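Local atomic coordinates of esterase YbfF (Escherichia coli, PDB entry 3BF7), a protein that probably hydrolyses ester and thioester bonds as an alpha/beta hydrolase whose helical cap helps form the substrate-binding crevice. Residues Y64-D76 / K93-R105. The protein carries 1 engineered substitution. Numbering follows the deposited sequence.
Sequences YPAMAQDLVDTLD and KAVMALTALAPDR
Tyr64 lays one face of its ring on the aliphatic chain of Lys93. CB of Lys93 makes a CH-pi contact, 3.6 Å from the ring centroid and toward the rim. Both polar ends are held by backbone: Tyr64 OH by Ile185 O, and Lys93 NZ by the carbonyls of Gly187 and Val117. Ala68 is a knob in a hole formed by Ala94, Ala97, Leu98 and Leu101. With only a methyl there, its CA comes within 4.7 Å of the CA of Leu98. The side chains of Leu101 and Gln69 cross at about a right angle, and Leu101 CD2 comes to 3.5 Å from Gln69 N. Leu71 CD1 meets Leu98 CD2 at 4.2 Å. Val72 has CG1 anti to its backbone N (chi1 175°). This sends CG2 against Leu98 CD1, a tight 3.5 Å, and sets CG1 beside Arg105 NH1. Leu75 CD1 lies over one face of the Arg105 guanidinium. At the guanidinium edge, Asp76 OD1 takes both NH2 (2.8 Å) and NH1 (3.0 Å) in an end-on salt bridge, the carboxylate and guanidinium planes 18° apart. Arg105 also donates from NE to Asp81 O and from NH2 to Ile80 O. A leucine in its place would probably leave Asp76 without its positive mate and those two carbonyls without this donor. The two helices cross at -79°, their axes approaching to 7.9 Å. Helix 90-101 probably follows the nucleophile elbow of the alpha/beta hydrolase fold. Beneath the crossing, Leu71, Leu75, Val95 and Leu98 pack on Phe85 of strand 83-88, while Leu98 also touches Ile106 of strand 106-112.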
loop_
_atom_site.group_PDB
_atom_site.type_symbol
_atom_site.label_atom_id
_atom_site.label_comp_id
_atom_site.label_asym_id
_atom_site.label_seq_id
_atom_site.Cartn_x
_atom_site.Cartn_y
_atom_site.Cartn_z
ATOM N N TYR A 64 -7.856 5.177 8.696
ATOM C CA TYR A 64 -7.201 5.963 7.671
ATOM C C TYR A 64 -6.799 7.389 8.025
ATOM O O TYR A 64 -5.764 7.861 7.560
ATOM C CB TYR A 64 -8.000 5.841 6.371
ATOM C CG TYR A 64 -7.844 4.432 5.833
ATOM C CD1 TYR A 64 -6.587 3.960 5.446
ATOM C CD2 TYR A 64 -8.912 3.533 5.823
ATOM C CE1 TYR A 64 -6.392 2.639 5.075
ATOM C CE2 TYR A 64 -8.726 2.202 5.452
ATOM C CZ TYR A 64 -7.460 1.764 5.081
ATOM O OH TYR A 64 -7.249 0.452 4.722
ATOM N N PRO A 65 -7.594 8.098 8.842
ATOM C CA PRO A 65 -7.130 9.453 9.160
ATOM C C PRO A 65 -5.793 9.350 9.909
ATOM O O PRO A 65 -4.893 10.163 9.716
ATOM C CB PRO A 65 -8.253 10.000 10.037
ATOM C CG PRO A 65 -9.464 9.380 9.412
ATOM C CD PRO A 65 -9.020 7.940 9.189
ATOM N N ALA A 66 -5.672 8.329 10.755
ATOM C CA ALA A 66 -4.452 8.110 11.528
ATOM C C ALA A 66 -3.274 7.790 10.609
ATOM O O ALA A 66 -2.177 8.326 10.782
ATOM C CB ALA A 66 -4.660 6.978 12.529
ATOM N N MET A 67 -3.502 6.916 9.632
ATOM C CA MET A 67 -2.449 6.549 8.694
ATOM C C MET A 67 -2.071 7.747 7.824
ATOM O O MET A 67 -0.909 7.910 7.458
ATOM C CB MET A 67 -2.893 5.362 7.834
ATOM C CG MET A 67 -2.895 4.043 8.601
ATOM S SD MET A 67 -3.280 2.590 7.595
ATOM C CE MET A 67 -4.925 2.203 8.175
ATOM N N ALA A 68 -3.048 8.589 7.504
ATOM C CA ALA A 68 -2.783 9.778 6.698
ATOM C C ALA A 68 -1.919 10.742 7.512
ATOM O O ALA A 68 -0.961 11.318 6.999
ATOM C CB ALA A 68 -4.093 10.447 6.298
ATOM N N GLN A 69 -2.261 10.913 8.785
ATOM C CA GLN A 69 -1.493 11.796 9.658
ATOM C C GLN A 69 -0.056 11.295 9.779
ATOM O O GLN A 69 0.881 12.093 9.841
ATOM C CB GLN A 69 -2.122 11.863 11.050
ATOM C CG GLN A 69 -1.347 12.739 12.024
ATOM C CD GLN A 69 -1.396 14.205 11.651
ATOM O OE1 GLN A 69 -2.474 14.791 11.541
ATOM N NE2 GLN A 69 -0.228 14.809 11.455
ATOM N N ASP A 70 0.117 9.978 9.827
ATOM C CA ASP A 70 1.458 9.406 9.918
ATOM C C ASP A 70 2.281 9.871 8.716
ATOM O O ASP A 70 3.473 10.147 8.841
ATOM C CB ASP A 70 1.411 7.875 9.911
ATOM C CG ASP A 70 0.807 7.287 11.172
ATOM O OD1 ASP A 70 0.517 6.073 11.150
ATOM O OD2 ASP A 70 0.632 8.012 12.178
ATOM N N LEU A 71 1.646 9.935 7.548
ATOM C CA LEU A 71 2.341 10.373 6.346
ATOM C C LEU A 71 2.748 11.838 6.491
ATOM O O LEU A 71 3.853 12.219 6.110
ATOM C CB LEU A 71 1.459 10.158 5.107
ATOM C CG LEU A 71 1.132 8.687 4.786
ATOM C CD1 LEU A 71 0.210 8.604 3.580
ATOM C CD2 LEU A 71 2.417 7.912 4.519
ATOM N N VAL A 72 1.865 12.660 7.052
ATOM C CA VAL A 72 2.187 14.071 7.259
ATOM C C VAL A 72 3.349 14.196 8.248
ATOM O O VAL A 72 4.295 14.950 8.013
ATOM C CB VAL A 72 0.979 14.857 7.820
ATOM C CG1 VAL A 72 1.393 16.287 8.146
ATOM C CG2 VAL A 72 -0.153 14.863 6.808
ATOM N N ASP A 73 3.283 13.453 9.349
ATOM C CA ASP A 73 4.338 13.502 10.356
ATOM C C ASP A 73 5.672 13.057 9.777
ATOM O O ASP A 73 6.729 13.572 10.152
ATOM C CB ASP A 73 3.998 12.612 11.552
ATOM C CG ASP A 73 2.807 13.115 12.340
ATOM O OD1 ASP A 73 2.533 14.331 12.303
ATOM O OD2 ASP A 73 2.158 12.290 13.012
ATOM N N THR A 74 5.618 12.094 8.865
ATOM C CA THR A 74 6.821 11.576 8.236
ATOM C C THR A 74 7.407 12.618 7.285
ATOM O O THR A 74 8.625 12.811 7.243
ATOM C CB THR A 74 6.514 10.251 7.506
ATOM O OG1 THR A 74 6.077 9.281 8.467
ATOM C CG2 THR A 74 7.751 9.725 6.791
ATOM N N LEU A 75 6.548 13.301 6.533
ATOM C CA LEU A 75 7.018 14.346 5.626
ATOM C C LEU A 75 7.652 15.469 6.444
ATOM O O LEU A 75 8.690 16.011 6.067
ATOM C CB LEU A 75 5.870 14.929 4.796
ATOM C CG LEU A 75 5.222 14.094 3.688
ATOM C CD1 LEU A 75 4.173 14.948 2.987
ATOM C CD2 LEU A 75 6.271 13.621 2.694
ATOM N N ASP A 76 7.019 15.824 7.560
ATOM C CA ASP A 76 7.544 16.884 8.416
ATOM C C ASP A 76 8.918 16.498 8.957
ATOM O O ASP A 76 9.824 17.330 9.030
ATOM C CB ASP A 76 6.598 17.163 9.592
ATOM C CG ASP A 76 5.332 17.894 9.173
ATOM O OD1 ASP A 76 5.295 18.459 8.061
ATOM O OD2 ASP A 76 4.373 17.922 9.972
ATOM N N LYS A 93 -5.405 3.454 0.273
ATOM C CA LYS A 93 -6.457 4.092 1.056
ATOM C C LYS A 93 -5.852 5.164 1.972
ATOM O O LYS A 93 -6.443 6.226 2.157
ATOM C CB LYS A 93 -7.241 3.050 1.865
ATOM C CG LYS A 93 -8.427 2.467 1.099
ATOM C CD LYS A 93 -9.149 1.393 1.898
ATOM C CE LYS A 93 -10.463 0.991 1.238
ATOM N NZ LYS A 93 -11.144 -0.095 2.002
ATOM N N ALA A 94 -4.667 4.911 2.523
ATOM C CA ALA A 94 -4.021 5.904 3.380
ATOM C C ALA A 94 -3.691 7.161 2.568
ATOM O O ALA A 94 -3.893 8.286 3.030
ATOM C CB ALA A 94 -2.750 5.324 3.991
ATOM N N VAL A 95 -3.188 6.963 1.354
ATOM C CA VAL A 95 -2.837 8.074 0.481
ATOM C C VAL A 95 -4.087 8.837 0.044
ATOM O O VAL A 95 -4.074 10.068 -0.027
ATOM C CB VAL A 95 -2.059 7.561 -0.750
ATOM C CG1 VAL A 95 -1.972 8.641 -1.821
ATOM C CG2 VAL A 95 -0.668 7.111 -0.314
ATOM N N MET A 96 -5.165 8.119 -0.254
ATOM C CA MET A 96 -6.394 8.799 -0.638
ATOM C C MET A 96 -6.925 9.604 0.549
ATOM O O MET A 96 -7.414 10.719 0.378
ATOM C CB MET A 96 -7.450 7.803 -1.122
ATOM C CG MET A 96 -7.119 7.194 -2.479
ATOM S SD MET A 96 -8.420 6.142 -3.160
ATOM C CE MET A 96 -8.308 4.712 -2.078
ATOM N N ALA A 97 -6.823 9.048 1.753
ATOM C CA ALA A 97 -7.288 9.751 2.945
ATOM C C ALA A 97 -6.459 11.014 3.178
ATOM O O ALA A 97 -6.959 11.999 3.726
ATOM C CB ALA A 97 -7.208 8.835 4.160
ATOM N N LEU A 98 -5.195 10.987 2.762
ATOM C CA LEU A 98 -4.328 12.145 2.931
ATOM C C LEU A 98 -4.851 13.345 2.144
ATOM O O LEU A 98 -4.645 14.486 2.552
ATOM C CB LEU A 98 -2.899 11.814 2.489
ATOM C CG LEU A 98 -1.876 12.952 2.615
ATOM C CD1 LEU A 98 -1.750 13.397 4.067
ATOM C CD2 LEU A 98 -0.529 12.481 2.085
ATOM N N THR A 99 -5.531 13.103 1.024
ATOM C CA THR A 99 -6.057 14.221 0.243
ATOM C C THR A 99 -7.087 15.019 1.036
ATOM O O THR A 99 -7.259 16.215 0.806
ATOM C CB THR A 99 -6.724 13.771 -1.090
ATOM O OG1 THR A 99 -7.922 13.033 -0.817
ATOM C CG2 THR A 99 -5.768 12.923 -1.911
ATOM N N ALA A 100 -7.770 14.362 1.967
ATOM C CA ALA A 100 -8.777 15.032 2.780
ATOM C C ALA A 100 -8.152 15.719 3.989
ATOM O O ALA A 100 -8.622 16.768 4.430
ATOM C CB ALA A 100 -9.830 14.029 3.239
ATOM N N LEU A 101 -7.081 15.133 4.512
ATOM C CA LEU A 101 -6.416 15.675 5.690
ATOM C C LEU A 101 -5.445 16.819 5.410
ATOM O O LEU A 101 -5.478 17.843 6.097
ATOM C CB LEU A 101 -5.676 14.554 6.432
ATOM C CG LEU A 101 -5.067 14.936 7.782
ATOM C CD1 LEU A 101 -6.177 15.323 8.749
ATOM C CD2 LEU A 101 -4.267 13.770 8.335
ATOM N N ALA A 102 -4.584 16.649 4.411
ATOM C CA ALA A 102 -3.595 17.673 4.077
ATOM C C ALA A 102 -3.309 17.683 2.581
ATOM O O ALA A 102 -2.219 17.319 2.140
ATOM C CB ALA A 102 -2.309 17.415 4.854
ATOM N N PRO A 103 -4.287 18.123 1.777
ATOM C CA PRO A 103 -4.125 18.171 0.321
ATOM C C PRO A 103 -2.909 18.939 -0.192
ATOM O O PRO A 103 -2.340 18.581 -1.225
ATOM C CB PRO A 103 -5.444 18.781 -0.154
ATOM C CG PRO A 103 -5.860 19.639 1.005
ATOM C CD PRO A 103 -5.558 18.749 2.184
ATOM N N ASP A 104 -2.505 19.982 0.522
ATOM C CA ASP A 104 -1.361 20.779 0.090
ATOM C C ASP A 104 -0.029 20.038 0.180
ATOM O O ASP A 104 0.984 20.509 -0.341
ATOM C CB ASP A 104 -1.282 22.080 0.895
ATOM C CG ASP A 104 -2.500 22.964 0.691
ATOM O OD1 ASP A 104 -2.966 23.078 -0.462
ATOM O OD2 ASP A 104 -2.984 23.552 1.680
ATOM N N ARG A 105 -0.025 18.879 0.831
ATOM C CA ARG A 105 1.203 18.105 0.968
ATOM C C ARG A 105 1.336 17.051 -0.131
ATOM O O ARG A 105 2.331 16.326 -0.186
ATOM C CB ARG A 105 1.256 17.423 2.341
ATOM C CG ARG A 105 1.086 18.372 3.530
ATOM C CD ARG A 105 2.118 19.500 3.529
ATOM N NE ARG A 105 3.473 19.041 3.829
ATOM C CZ ARG A 105 3.920 18.751 5.048
ATOM N NH1 ARG A 105 3.122 18.866 6.100
ATOM N NH2 ARG A 105 5.174 18.351 5.216
#